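Local coordinates for protein phosphoglycerate dehydrogenase (Lactobacillus plantarum, PDB 3EVT) that probably oxidises 3-phosphoglycerate to 3-phosphohydroxypyruvate with NAD as cofactor, as a phosphoglycerate dehydrogenase of the D-isomer specific 2-hydroxyacid dehydrogenase family, at residues L141-G146 against I164-T169; I195-P200 against L223-R228; A249-T254 against V271-H276. All blocks are in the same frame, centred on the assembly; numbering follows the deposited sequence.

Interaction 1: L141-G146 against I164-T169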
ATOM      1  N   LEU A 141       0.894 -12.196   9.628  1.00 44.61           N
ATOM      2  CA  LEU A 141       0.117 -13.406   9.805  1.00 43.70           C
ATOM      3  C   LEU A 141      -1.397 -13.094   9.824  1.00 43.62           C
ATOM      4  O   LEU A 141      -1.902 -12.381  10.711  1.00 43.72           O
ATOM      5  CB  LEU A 141       0.571 -14.087  11.123  1.00 43.35           C
ATOM      6  CG  LEU A 141      -0.238 -15.361  11.493  1.00 41.33           C
ATOM      7  CD1 LEU A 141      -0.142 -16.458  10.395  1.00 38.08           C
ATOM      8  CD2 LEU A 141       0.261 -15.879  12.838  1.00 37.56           C
ATOM      9  N   ILE A 142      -2.139 -13.619   8.853  1.00 43.66           N
ATOM     10  CA  ILE A 142      -3.616 -13.399   8.802  1.00 42.38           C
ATOM     11  C   ILE A 142      -4.394 -14.712   9.008  1.00 43.36           C
ATOM     12  O   ILE A 142      -4.159 -15.687   8.320  1.00 42.69           O
ATOM     13  CB  ILE A 142      -4.079 -12.809   7.424  1.00 41.59           C
ATOM     14  CG1 ILE A 142      -3.175 -11.634   6.975  1.00 40.70           C
ATOM     15  CG2 ILE A 142      -5.612 -12.436   7.423  1.00 38.22           C
ATOM     16  CD1 ILE A 142      -3.351 -11.256   5.428  1.00 36.88           C
ATOM     17  N   TYR A 143      -5.310 -14.694   9.970  1.00 44.33           N
ATOM     18  CA  TYR A 143      -6.257 -15.759  10.231  1.00 45.78           C
ATOM     19  C   TYR A 143      -7.515 -15.506   9.426  1.00 46.27           C
ATOM     20  O   TYR A 143      -8.247 -14.521   9.680  1.00 46.47           O
ATOM     21  CB  TYR A 143      -6.620 -15.790  11.742  1.00 46.48           C
ATOM     22  CG  TYR A 143      -5.534 -16.336  12.672  1.00 45.86           C
ATOM     23  CD1 TYR A 143      -5.682 -17.599  13.279  1.00 44.64           C
ATOM     24  CD2 TYR A 143      -4.387 -15.583  12.975  1.00 44.76           C
ATOM     25  CE1 TYR A 143      -4.725 -18.093  14.144  1.00 39.53           C
ATOM     26  CE2 TYR A 143      -3.412 -16.069  13.831  1.00 43.57           C
ATOM     27  CZ  TYR A 143      -3.597 -17.344  14.415  1.00 45.41           C
ATOM     28  OH  TYR A 143      -2.637 -17.874  15.256  1.00 43.77           O
ATOM     29  N   GLY A 144      -7.772 -16.388   8.461  1.00 46.41           N
ATOM     30  CA  GLY A 144      -8.865 -16.176   7.534  1.00 47.19           C
ATOM     31  C   GLY A 144      -8.315 -15.912   6.154  1.00 48.00           C
ATOM     32  O   GLY A 144      -7.779 -14.817   5.884  1.00 49.40           O
ATOM     33  N   THR A 145      -8.441 -16.883   5.263  1.00 47.19           N
ATOM     34  CA  THR A 145      -7.908 -16.729   3.912  1.00 47.76           C
ATOM     35  C   THR A 145      -9.064 -16.644   2.882  1.00 47.41           C
ATOM     36  O   THR A 145      -8.894 -16.965   1.689  1.00 47.32           O
ATOM     37  CB  THR A 145      -6.865 -17.841   3.565  1.00 48.95           C
ATOM     38  OG1 THR A 145      -7.498 -19.130   3.568  1.00 50.29           O
ATOM     39  CG2 THR A 145      -5.721 -17.853   4.583  1.00 46.75           C
ATOM     40  N   GLY A 146     -10.231 -16.201   3.351  1.00 46.51           N
ATOM     41  CA  GLY A 146     -11.344 -15.871   2.449  1.00 46.83           C
ATOM     42  C   GLY A 146     -11.032 -14.625   1.615  1.00 48.00           C
ATOM     43  O   GLY A 146      -9.865 -14.190   1.531  1.00 47.61           O
ATOM     44  N   ILE A 164       1.573 -14.767   5.534  1.00 46.51           N
ATOM     45  CA  ILE A 164       1.154 -16.105   5.900  1.00 48.05           C
ATOM     46  C   ILE A 164      -0.274 -16.076   6.385  1.00 48.01           C
ATOM     47  O   ILE A 164      -0.637 -15.201   7.190  1.00 47.52           O
ATOM     48  CB  ILE A 164       2.003 -16.610   7.083  1.00 48.65           C
ATOM     49  CG1 ILE A 164       3.486 -16.460   6.746  1.00 48.28           C
ATOM     50  CG2 ILE A 164       1.599 -18.061   7.459  1.00 48.28           C
ATOM     51  CD1 ILE A 164       4.372 -17.200   7.706  1.00 51.60           C
ATOM     52  N   GLY A 165      -1.063 -17.040   5.913  1.00 47.40           N
ATOM     53  CA  GLY A 165      -2.492 -17.137   6.257  1.00 48.51           C
ATOM     54  C   GLY A 165      -2.905 -18.413   7.000  1.00 48.78           C
ATOM     55  O   GLY A 165      -2.320 -19.463   6.817  1.00 49.52           O
ATOM     56  N   VAL A 166      -3.902 -18.333   7.859  1.00 48.77           N
ATOM     57  CA  VAL A 166      -4.285 -19.509   8.612  1.00 49.28           C
ATOM     58  C   VAL A 166      -5.679 -19.904   8.168  1.00 50.38           C
ATOM     59  O   VAL A 166      -6.574 -19.041   8.212  1.00 50.80           O
ATOM     60  CB  VAL A 166      -4.296 -19.238  10.156  1.00 48.85           C
ATOM     61  CG1 VAL A 166      -4.577 -20.542  10.956  1.00 46.95           C
ATOM     62  CG2 VAL A 166      -3.002 -18.565  10.609  1.00 48.71           C
ATOM     63  N   ASN A 167      -5.861 -21.168   7.734  1.00 51.05           N
ATOM     64  CA  ASN A 167      -7.204 -21.714   7.379  1.00 52.87           C
ATOM     65  C   ASN A 167      -7.401 -23.152   7.952  1.00 55.39           C
ATOM     66  O   ASN A 167      -6.558 -23.649   8.709  1.00 56.07           O
ATOM     67  CB  ASN A 167      -7.488 -21.620   5.860  1.00 51.52           C
ATOM     68  CG  ASN A 167      -6.432 -22.327   5.023  1.00 52.14           C
ATOM     69  OD1 ASN A 167      -5.874 -23.329   5.460  1.00 53.05           O
ATOM     70  ND2 ASN A 167      -6.158 -21.823   3.812  1.00 52.35           N
ATOM     71  N   THR A 168      -8.500 -23.826   7.636  1.00 57.50           N
ATOM     72  CA  THR A 168      -8.781 -25.072   8.365  1.00 59.55           C
ATOM     73  C   THR A 168      -7.730 -26.106   8.111  1.00 59.84           C
ATOM     74  O   THR A 168      -7.189 -26.668   9.054  1.00 60.75           O
ATOM     75  CB  THR A 168     -10.158 -25.686   8.043  1.00 59.68           C
ATOM     76  OG1 THR A 168     -10.354 -25.669   6.630  1.00 61.78           O
ATOM     77  CG2 THR A 168     -11.258 -24.896   8.712  1.00 61.49           C
ATOM     78  N   THR A 169      -7.417 -26.331   6.844  1.00 59.92           N
ATOM     79  CA  THR A 169      -6.566 -27.447   6.484  1.00 60.50           C
ATOM     80  C   THR A 169      -5.219 -27.039   5.892  1.00 60.36           C
ATOM     81  O   THR A 169      -4.493 -27.879   5.373  1.00 60.33           O
ATOM     82  CB  THR A 169      -7.329 -28.408   5.524  1.00 61.04           C
ATOM     83  OG1 THR A 169      -7.565 -27.768   4.255  1.00 61.20           O
ATOM     84  CG2 THR A 169      -8.671 -28.759   6.152  1.00 60.25           C
TER
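The side chain of L141 meets the second strand through one methyl: its CD1 lies 3.6 Å from V166 CG2 and also touches I164 CG2. With CG turned opposite the backbone N (chi1 176°), the branch leans toward the neighbouring strand. I142 N donates to I164 O at 2.7 Å, and I142 O receives V166 N at 2.7 Å by a more bent bond, while the CA of G165 approaches that same oxygen. That I142 bonds to the two residues flanking its partner G165, with strand directions 22° apart, identifies a parallel ladder. Y143 points to the same face as L141, and V166 runs beside it in the same direction; V166 CG2 sits 3.8 Å from the ring centroid and 4° off the normal, a CH-pi contact over its centre. F209 meets this ring edge-to-face. The strand ends at Y143, and G144 N closes the ladder on V166 O at 2.9 Å. A side chain at G144 would press against the preceding carbonyl. T145 then turns back over the second strand, with CG2 3.7 Å from the CA of G165, where a beta carbon would collide. Its OG1 accepts from N167 ND2 at 3.0 Å, nearly in the amide plane; that nitrogen also donates to H171 O, so two acceptors fix the amide's rotation. The chemistry thus divides into an apolar face of L141, Y143, I164 and V166, three backbone hydrogen bonds, and a tight glycine turn. G144 and G146 fit the GxGxxG pattern, consistent with the dinucleotide-binding turn of a Rossmann fold.

Interaction 2: I195-P200 against L223-R228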
ATOM      1  N   ILE A 195      -0.247  -9.580  13.518  1.00 41.63           N
ATOM      2  CA  ILE A 195      -1.249 -10.631  13.507  1.00 41.97           C
ATOM      3  C   ILE A 195      -2.626 -10.006  13.291  1.00 41.69           C
ATOM      4  O   ILE A 195      -3.049  -9.147  14.029  1.00 40.15           O
ATOM      5  CB  ILE A 195      -1.265 -11.406  14.825  1.00 42.57           C
ATOM      6  CG1 ILE A 195       0.112 -12.074  15.058  1.00 44.71           C
ATOM      7  CG2 ILE A 195      -2.461 -12.367  14.842  1.00 40.58           C
ATOM      8  CD1 ILE A 195       0.352 -12.664  16.474  1.00 46.18           C
ATOM      9  N   VAL A 196      -3.299 -10.450  12.248  1.00 42.29           N
ATOM     10  CA  VAL A 196      -4.579  -9.933  11.896  1.00 42.76           C
ATOM     11  C   VAL A 196      -5.632 -11.030  12.046  1.00 44.04           C
ATOM     12  O   VAL A 196      -5.525 -12.096  11.457  1.00 43.72           O
ATOM     13  CB  VAL A 196      -4.556  -9.300  10.449  1.00 41.88           C
ATOM     14  CG1 VAL A 196      -5.985  -8.859  10.002  1.00 39.91           C
ATOM     15  CG2 VAL A 196      -3.527  -8.057  10.424  1.00 40.92           C
ATOM     16  N   ASN A 197      -6.647 -10.760  12.860  1.00 45.37           N
ATOM     17  CA  ASN A 197      -7.812 -11.625  12.879  1.00 45.78           C
ATOM     18  C   ASN A 197      -8.868 -11.154  11.898  1.00 45.85           C
ATOM     19  O   ASN A 197      -9.363 -10.075  12.053  1.00 45.67           O
ATOM     20  CB  ASN A 197      -8.479 -11.675  14.246  1.00 45.55           C
ATOM     21  CG  ASN A 197      -9.700 -12.579  14.213  1.00 47.50           C
ATOM     22  OD1 ASN A 197      -9.616 -13.650  13.633  1.00 48.29           O
ATOM     23  ND2 ASN A 197     -10.846 -12.120  14.712  1.00 46.37           N
ATOM     24  N   ALA A 198      -9.214 -11.983  10.911  1.00 47.19           N
ATOM     25  CA  ALA A 198     -10.327 -11.705  10.026  1.00 48.87           C
ATOM     26  C   ALA A 198     -11.283 -12.915   9.992  1.00 50.29           C
ATOM     27  O   ALA A 198     -11.956 -13.160   9.000  1.00 52.85           O
ATOM     28  CB  ALA A 198      -9.794 -11.392   8.587  1.00 48.52           C
ATOM     29  N   LEU A 199     -11.331 -13.715  11.048  1.00 51.29           N
ATOM     30  CA  LEU A 199     -12.203 -14.907  11.053  1.00 50.75           C
ATOM     31  C   LEU A 199     -13.660 -14.613  11.376  1.00 51.59           C
ATOM     32  O   LEU A 199     -13.985 -13.602  12.044  1.00 51.22           O
ATOM     33  CB  LEU A 199     -11.728 -15.889  12.099  1.00 48.92           C
ATOM     34  CG  LEU A 199     -10.364 -16.473  11.858  1.00 49.99           C
ATOM     35  CD1 LEU A 199      -9.832 -17.063  13.187  1.00 51.18           C
ATOM     36  CD2 LEU A 199     -10.425 -17.502  10.762  1.00 49.25           C
ATOM     37  N   PRO A 200     -14.543 -15.543  10.967  1.00 52.39           N
ATOM     38  CA  PRO A 200     -15.888 -15.541  11.500  1.00 53.00           C
ATOM     39  C   PRO A 200     -15.876 -16.108  12.929  1.00 53.59           C
ATOM     40  O   PRO A 200     -14.955 -16.893  13.312  1.00 52.97           O
ATOM     41  CB  PRO A 200     -16.624 -16.502  10.557  1.00 52.66           C
ATOM     42  CG  PRO A 200     -15.602 -17.557  10.304  1.00 52.97           C
ATOM     43  CD  PRO A 200     -14.295 -16.753  10.144  1.00 52.78           C
ATOM     44  N   LEU A 223      -1.323  -6.598  17.286  1.00 42.86           N
ATOM     45  CA  LEU A 223      -2.504  -7.420  17.051  1.00 43.20           C
ATOM     46  C   LEU A 223      -3.597  -6.567  16.459  1.00 42.58           C
ATOM     47  O   LEU A 223      -3.857  -5.474  16.976  1.00 42.95           O
ATOM     48  CB  LEU A 223      -3.014  -8.090  18.337  1.00 43.61           C
ATOM     49  CG  LEU A 223      -4.355  -8.841  18.135  1.00 42.18           C
ATOM     50  CD1 LEU A 223      -4.133 -10.171  17.365  1.00 44.36           C
ATOM     51  CD2 LEU A 223      -4.969  -9.120  19.485  1.00 40.43           C
ATOM     52  N   ILE A 224      -4.234  -7.042  15.380  1.00 41.86           N
ATOM     53  CA  ILE A 224      -5.311  -6.269  14.782  1.00 41.92           C
ATOM     54  C   ILE A 224      -6.548  -7.114  14.647  1.00 42.14           C
ATOM     55  O   ILE A 224      -6.488  -8.182  14.061  1.00 43.20           O
ATOM     56  CB  ILE A 224      -4.914  -5.688  13.401  1.00 41.54           C
ATOM     57  CG1 ILE A 224      -3.703  -4.733  13.559  1.00 41.19           C
ATOM     58  CG2 ILE A 224      -6.143  -4.952  12.782  1.00 42.06           C
ATOM     59  CD1 ILE A 224      -2.755  -4.791  12.480  1.00 37.72           C
ATOM     60  N   ASN A 225      -7.682  -6.633  15.148  1.00 42.87           N
ATOM     61  CA  ASN A 225      -8.921  -7.423  15.074  1.00 43.22           C
ATOM     62  C   ASN A 225      -9.965  -6.774  14.193  1.00 43.19           C
ATOM     63  O   ASN A 225     -10.530  -5.738  14.525  1.00 43.68           O
ATOM     64  CB  ASN A 225      -9.548  -7.693  16.471  1.00 43.23           C
ATOM     65  CG  ASN A 225     -10.621  -8.766  16.403  1.00 44.03           C
ATOM     66  OD1 ASN A 225     -10.835  -9.363  15.341  1.00 42.00           O
ATOM     67  ND2 ASN A 225     -11.288  -9.032  17.523  1.00 45.81           N
ATOM     68  N   ILE A 226     -10.236  -7.392  13.060  1.00 44.96           N
ATOM     69  CA  ILE A 226     -11.290  -6.922  12.185  1.00 45.34           C
ATOM     70  C   ILE A 226     -12.202  -8.133  11.971  1.00 46.22           C
ATOM     71  O   ILE A 226     -12.905  -8.217  10.990  1.00 46.46           O
ATOM     72  CB  ILE A 226     -10.734  -6.421  10.833  1.00 45.62           C
ATOM     73  CG1 ILE A 226      -9.706  -7.413  10.281  1.00 47.37           C
ATOM     74  CG2 ILE A 226     -10.113  -5.020  10.960  1.00 43.00           C
ATOM     75  CD1 ILE A 226      -9.617  -7.431   8.786  1.00 50.38           C
ATOM     76  N   GLY A 227     -12.157  -9.098  12.886  1.00 47.48           N
ATOM     77  CA  GLY A 227     -13.034 -10.277  12.808  1.00 47.87           C
ATOM     78  C   GLY A 227     -14.236  -9.898  13.636  1.00 48.71           C
ATOM     79  O   GLY A 227     -14.970  -8.984  13.244  1.00 49.07           O
ATOM     80  N   ARG A 228     -14.414 -10.566  14.783  1.00 48.71           N
ATOM     81  CA  ARG A 228     -15.490 -10.262  15.737  1.00 49.56           C
ATOM     82  C   ARG A 228     -14.916 -10.042  17.106  1.00 49.40           C
ATOM     83  O   ARG A 228     -13.867 -10.579  17.452  1.00 49.64           O
ATOM     84  CB  ARG A 228     -16.467 -11.432  15.851  1.00 51.08           C
ATOM     85  CG  ARG A 228     -16.598 -12.217  14.603  1.00 53.97           C
ATOM     86  CD  ARG A 228     -17.959 -11.994  14.015  1.00 63.00           C
ATOM     87  NE  ARG A 228     -18.067 -10.627  13.562  1.00 68.81           N
ATOM     88  CZ  ARG A 228     -19.018  -9.778  13.937  1.00 72.71           C
ATOM     89  NH1 ARG A 228     -19.983 -10.165  14.772  1.00 74.38           N
ATOM     90  NH2 ARG A 228     -19.004  -8.538  13.457  1.00 73.30           N
TER
HETATM   91  O   HOH W   1     -13.521 -13.487  14.816  1.00 48.10           O
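V196 is the apolar centre: its CG2 rests 3.9 Å from I224 CD1, while CG1 faces I226 CG1 at 4.0 Å. Helix 93-110 packs on this face through V102, M106 and I98. On the other face I195 CG2 touches L223 CD1 at 3.7 Å. Between the faces runs a parallel backbone ladder: I224 N to I195 O and N197 N to I224 O, both at 2.8 Å, then I226 N to N197 O. At the last residue of each strand stand the asparagines. N197 CG, opposite its backbone N (chi1 179°), carries the amide across to N225, whose plane is turned by 48°, and N197 ND2 donates to N225 OD1 at 2.8 Å. G227 N reaches that oxygen from the opposite face, forming an Asx turn, as L199 N does on N197 OD1, and N225 ND2 donates to R228 O at 3.0 Å. A leucine in place of N225 would probably leave N197 ND2 and G227 N without their acceptor and R228 O without its amide donor. Outermost, one water accepts from N197 ND2 and R228 N and donates to L199 O. The water and paired Asx turns thus fix both loops where strands 194-197 and 222-225 of a Rossmann-type beta-alpha-beta unit end.

Interaction 3: A249-T254 against V271-H276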
ATOM      1  N   ALA A 249      -2.167  -2.807  19.800  1.00 42.15           N
ATOM      2  CA  ALA A 249      -3.358  -3.441  19.211  1.00 42.70           C
ATOM      3  C   ALA A 249      -4.240  -2.419  18.492  1.00 42.59           C
ATOM      4  O   ALA A 249      -4.227  -1.233  18.821  1.00 44.10           O
ATOM      5  CB  ALA A 249      -4.138  -4.145  20.240  1.00 42.77           C
ATOM      6  N   ALA A 250      -4.984  -2.870  17.497  1.00 41.77           N
ATOM      7  CA  ALA A 250      -6.004  -2.016  16.886  1.00 42.25           C
ATOM      8  C   ALA A 250      -7.240  -2.857  16.816  1.00 41.79           C
ATOM      9  O   ALA A 250      -7.259  -3.901  16.173  1.00 41.87           O
ATOM     10  CB  ALA A 250      -5.586  -1.535  15.490  1.00 40.36           C
ATOM     11  N   LEU A 251      -8.276  -2.437  17.514  1.00 42.49           N
ATOM     12  CA  LEU A 251      -9.487  -3.260  17.478  1.00 43.26           C
ATOM     13  C   LEU A 251     -10.589  -2.461  16.817  1.00 42.91           C
ATOM     14  O   LEU A 251     -10.943  -1.400  17.295  1.00 42.69           O
ATOM     15  CB  LEU A 251      -9.902  -3.685  18.888  1.00 41.73           C
ATOM     16  CG  LEU A 251      -8.788  -4.131  19.813  1.00 43.60           C
ATOM     17  CD1 LEU A 251      -9.365  -4.195  21.272  1.00 43.71           C
ATOM     18  CD2 LEU A 251      -8.175  -5.507  19.308  1.00 42.31           C
ATOM     19  N   ASP A 252     -11.123  -2.982  15.724  1.00 43.36           N
ATOM     20  CA  ASP A 252     -12.258  -2.341  15.080  1.00 43.89           C
ATOM     21  C   ASP A 252     -13.564  -2.974  15.526  1.00 44.99           C
ATOM     22  O   ASP A 252     -14.632  -2.510  15.131  1.00 43.57           O
ATOM     23  CB  ASP A 252     -12.175  -2.459  13.551  1.00 43.62           C
ATOM     24  CG  ASP A 252     -13.220  -1.599  12.850  1.00 43.33           C
ATOM     25  OD1 ASP A 252     -13.331  -0.389  13.161  1.00 36.40           O
ATOM     26  OD2 ASP A 252     -13.913  -2.119  11.961  1.00 43.95           O
ATOM     27  N   VAL A 253     -13.441  -4.060  16.300  1.00 46.14           N
ATOM     28  CA  VAL A 253     -14.537  -4.761  16.961  1.00 46.92           C
ATOM     29  C   VAL A 253     -14.094  -5.095  18.386  1.00 48.65           C
ATOM     30  O   VAL A 253     -12.891  -5.253  18.676  1.00 48.85           O
ATOM     31  CB  VAL A 253     -14.914  -6.054  16.249  1.00 46.80           C
ATOM     32  CG1 VAL A 253     -15.520  -5.776  14.879  1.00 47.52           C
ATOM     33  CG2 VAL A 253     -13.712  -6.966  16.143  1.00 44.42           C
ATOM     34  N   THR A 254     -15.063  -5.172  19.287  1.00 49.45           N
ATOM     35  CA  THR A 254     -14.777  -5.362  20.704  1.00 51.03           C
ATOM     36  C   THR A 254     -15.807  -6.315  21.342  1.00 52.75           C
ATOM     37  O   THR A 254     -16.863  -6.597  20.744  1.00 52.77           O
ATOM     38  CB  THR A 254     -14.667  -4.003  21.447  1.00 50.87           C
ATOM     39  OG1 THR A 254     -15.922  -3.278  21.385  1.00 50.77           O
ATOM     40  CG2 THR A 254     -13.594  -3.177  20.768  1.00 50.90           C
ATOM     41  N   VAL A 271      -3.636   0.898  22.434  1.00 42.23           N
ATOM     42  CA  VAL A 271      -4.740   0.211  21.768  1.00 42.57           C
ATOM     43  C   VAL A 271      -5.510   1.258  20.982  1.00 42.15           C
ATOM     44  O   VAL A 271      -5.854   2.313  21.543  1.00 42.27           O
ATOM     45  CB  VAL A 271      -5.667  -0.541  22.763  1.00 41.91           C
ATOM     46  CG1 VAL A 271      -6.793  -1.269  22.033  1.00 41.31           C
ATOM     47  CG2 VAL A 271      -4.880  -1.518  23.576  1.00 42.53           C
ATOM     48  N   LEU A 272      -5.735   1.015  19.691  1.00 41.05           N
ATOM     49  CA  LEU A 272      -6.450   2.007  18.883  1.00 42.18           C
ATOM     50  C   LEU A 272      -7.821   1.475  18.643  1.00 41.80           C
ATOM     51  O   LEU A 272      -7.960   0.524  17.910  1.00 43.69           O
ATOM     52  CB  LEU A 272      -5.790   2.205  17.504  1.00 41.86           C
ATOM     53  CG  LEU A 272      -4.263   2.379  17.389  1.00 45.21           C
ATOM     54  CD1 LEU A 272      -3.739   2.582  15.929  1.00 40.91           C
ATOM     55  CD2 LEU A 272      -3.808   3.478  18.284  1.00 45.31           C
ATOM     56  N   ILE A 273      -8.835   2.088  19.235  1.00 41.59           N
ATOM     57  CA  ILE A 273     -10.192   1.600  19.110  1.00 40.41           C
ATOM     58  C   ILE A 273     -10.824   2.331  17.941  1.00 41.13           C
ATOM     59  O   ILE A 273     -10.815   3.573  17.904  1.00 40.99           O
ATOM     60  CB  ILE A 273     -11.050   1.924  20.420  1.00 40.48           C
ATOM     61  CG1 ILE A 273     -10.340   1.435  21.664  1.00 38.39           C
ATOM     62  CG2 ILE A 273     -12.455   1.281  20.338  1.00 38.97           C
ATOM     63  CD1 ILE A 273     -10.246  -0.103  21.751  1.00 40.09           C
ATOM     64  N   THR A 274     -11.360   1.599  16.977  1.00 40.98           N
ATOM     65  CA  THR A 274     -12.168   2.257  15.994  1.00 40.53           C
ATOM     66  C   THR A 274     -13.519   1.588  16.093  1.00 41.05           C
ATOM     67  O   THR A 274     -13.592   0.392  16.292  1.00 40.18           O
ATOM     68  CB  THR A 274     -11.601   2.147  14.533  1.00 40.31           C
ATOM     69  OG1 THR A 274     -11.450   0.758  14.189  1.00 39.45           O
ATOM     70  CG2 THR A 274     -10.249   2.843  14.447  1.00 39.63           C
ATOM     71  N   PRO A 275     -14.600   2.380  15.955  1.00 42.73           N
ATOM     72  CA  PRO A 275     -15.935   1.845  16.212  1.00 43.77           C
ATOM     73  C   PRO A 275     -16.536   1.067  15.075  1.00 45.57           C
ATOM     74  O   PRO A 275     -17.505   1.532  14.503  1.00 47.34           O
ATOM     75  CB  PRO A 275     -16.765   3.100  16.478  1.00 43.55           C
ATOM     76  CG  PRO A 275     -16.120   4.175  15.704  1.00 44.53           C
ATOM     77  CD  PRO A 275     -14.623   3.816  15.585  1.00 41.63           C
ATOM     78  N   HIS A 276     -16.009  -0.118  14.780  1.00 46.34           N
ATOM     79  CA  HIS A 276     -16.520  -1.006  13.720  1.00 47.90           C
ATOM     80  C   HIS A 276     -16.707  -0.306  12.370  1.00 48.75           C
ATOM     81  O   HIS A 276     -17.713  -0.544  11.661  1.00 48.43           O
ATOM     82  CB  HIS A 276     -17.845  -1.674  14.128  1.00 48.79           C
ATOM     83  CG  HIS A 276     -18.033  -3.050  13.553  1.00 50.13           C
ATOM     84  ND1 HIS A 276     -18.583  -4.093  14.276  1.00 50.64           N
ATOM     85  CD2 HIS A 276     -17.746  -3.557  12.326  1.00 50.85           C
ATOM     86  CE1 HIS A 276     -18.620  -5.181  13.522  1.00 50.72           C
ATOM     87  NE2 HIS A 276     -18.120  -4.882  12.333  1.00 50.02           N
TER
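V253 and H276 make the aromatic part of this contact. V253 CG1 stands over one face of the imidazole, 3.6 Å from its centroid and 17° off the normal, displaced toward the rim on the CE1 side. V253 CG1 lies opposite its own carbonyl carbon (chi1 -67°), the branch that meets the ring. The bond from H276 ND1 to E257 OE2 limits the turning of the ring; the pairing recalls the histidine-glutamate pair of active sites in this family.

The backbone bonds form a parallel ladder. L272 N donates to A249 O at 2.8 Å, L251 N to L272 O at 3.0 Å, and T274 N to L251 O at 3.0 Å. The strand axes diverge by only 15°. Past the ladder P275 centres an inverse gamma turn, in which H276 N returns to T274 O.

Among polar side chains, T274 OG1 donates to D252 OD1, the two side chains crossing at about a right angle, although the modelled separation is too short to be trusted in detail. The carboxylate is gripped further by I277 N on OD1 and S278 N on OD2, so D252 holds the end of 249-254 to the chain just after the gamma turn.

On the face of A249, L251, V271 and I273, L251 CD1 reaches V271 CG1 at 4.0 Å and I273 CD1 at 4.2 Å; on the other face A250 CB meets L272 CB at 4.3 Å. Helix 234-242 packs on the first of these, L237 against A249 and L251, and L241 against V271. A250 pairs with L223 and N225 of strand 222-225, while across the outermost strand 271-273, Q120 of the second subunit bonds to V271 O and I273 N.

From the N terminus, interaction 1 closes the beta-alpha-beta unit of strand 139-143, helix 147-158 and strand 162-167. Interaction 2 then closes the unit made by strand 194-197, helix 211-215 and strand 222-225, and interaction 3 closes a helix-free loop between 249-254 and 271-276. The three follow in series; none nests within or crosses another. Across the parallel sheet, L141 O and Y143 O probably bond to V196 N and A198 N, joining interactions 1 and 2, and the neighbouring strands 222-225 and 248-251 join interactions 2 and 3. Interactions 1 and 3, centres about 21 Å apart, do not touch; interaction 2 lies between them, and the seam between the Rossmann halves runs between interactions 1 and 2.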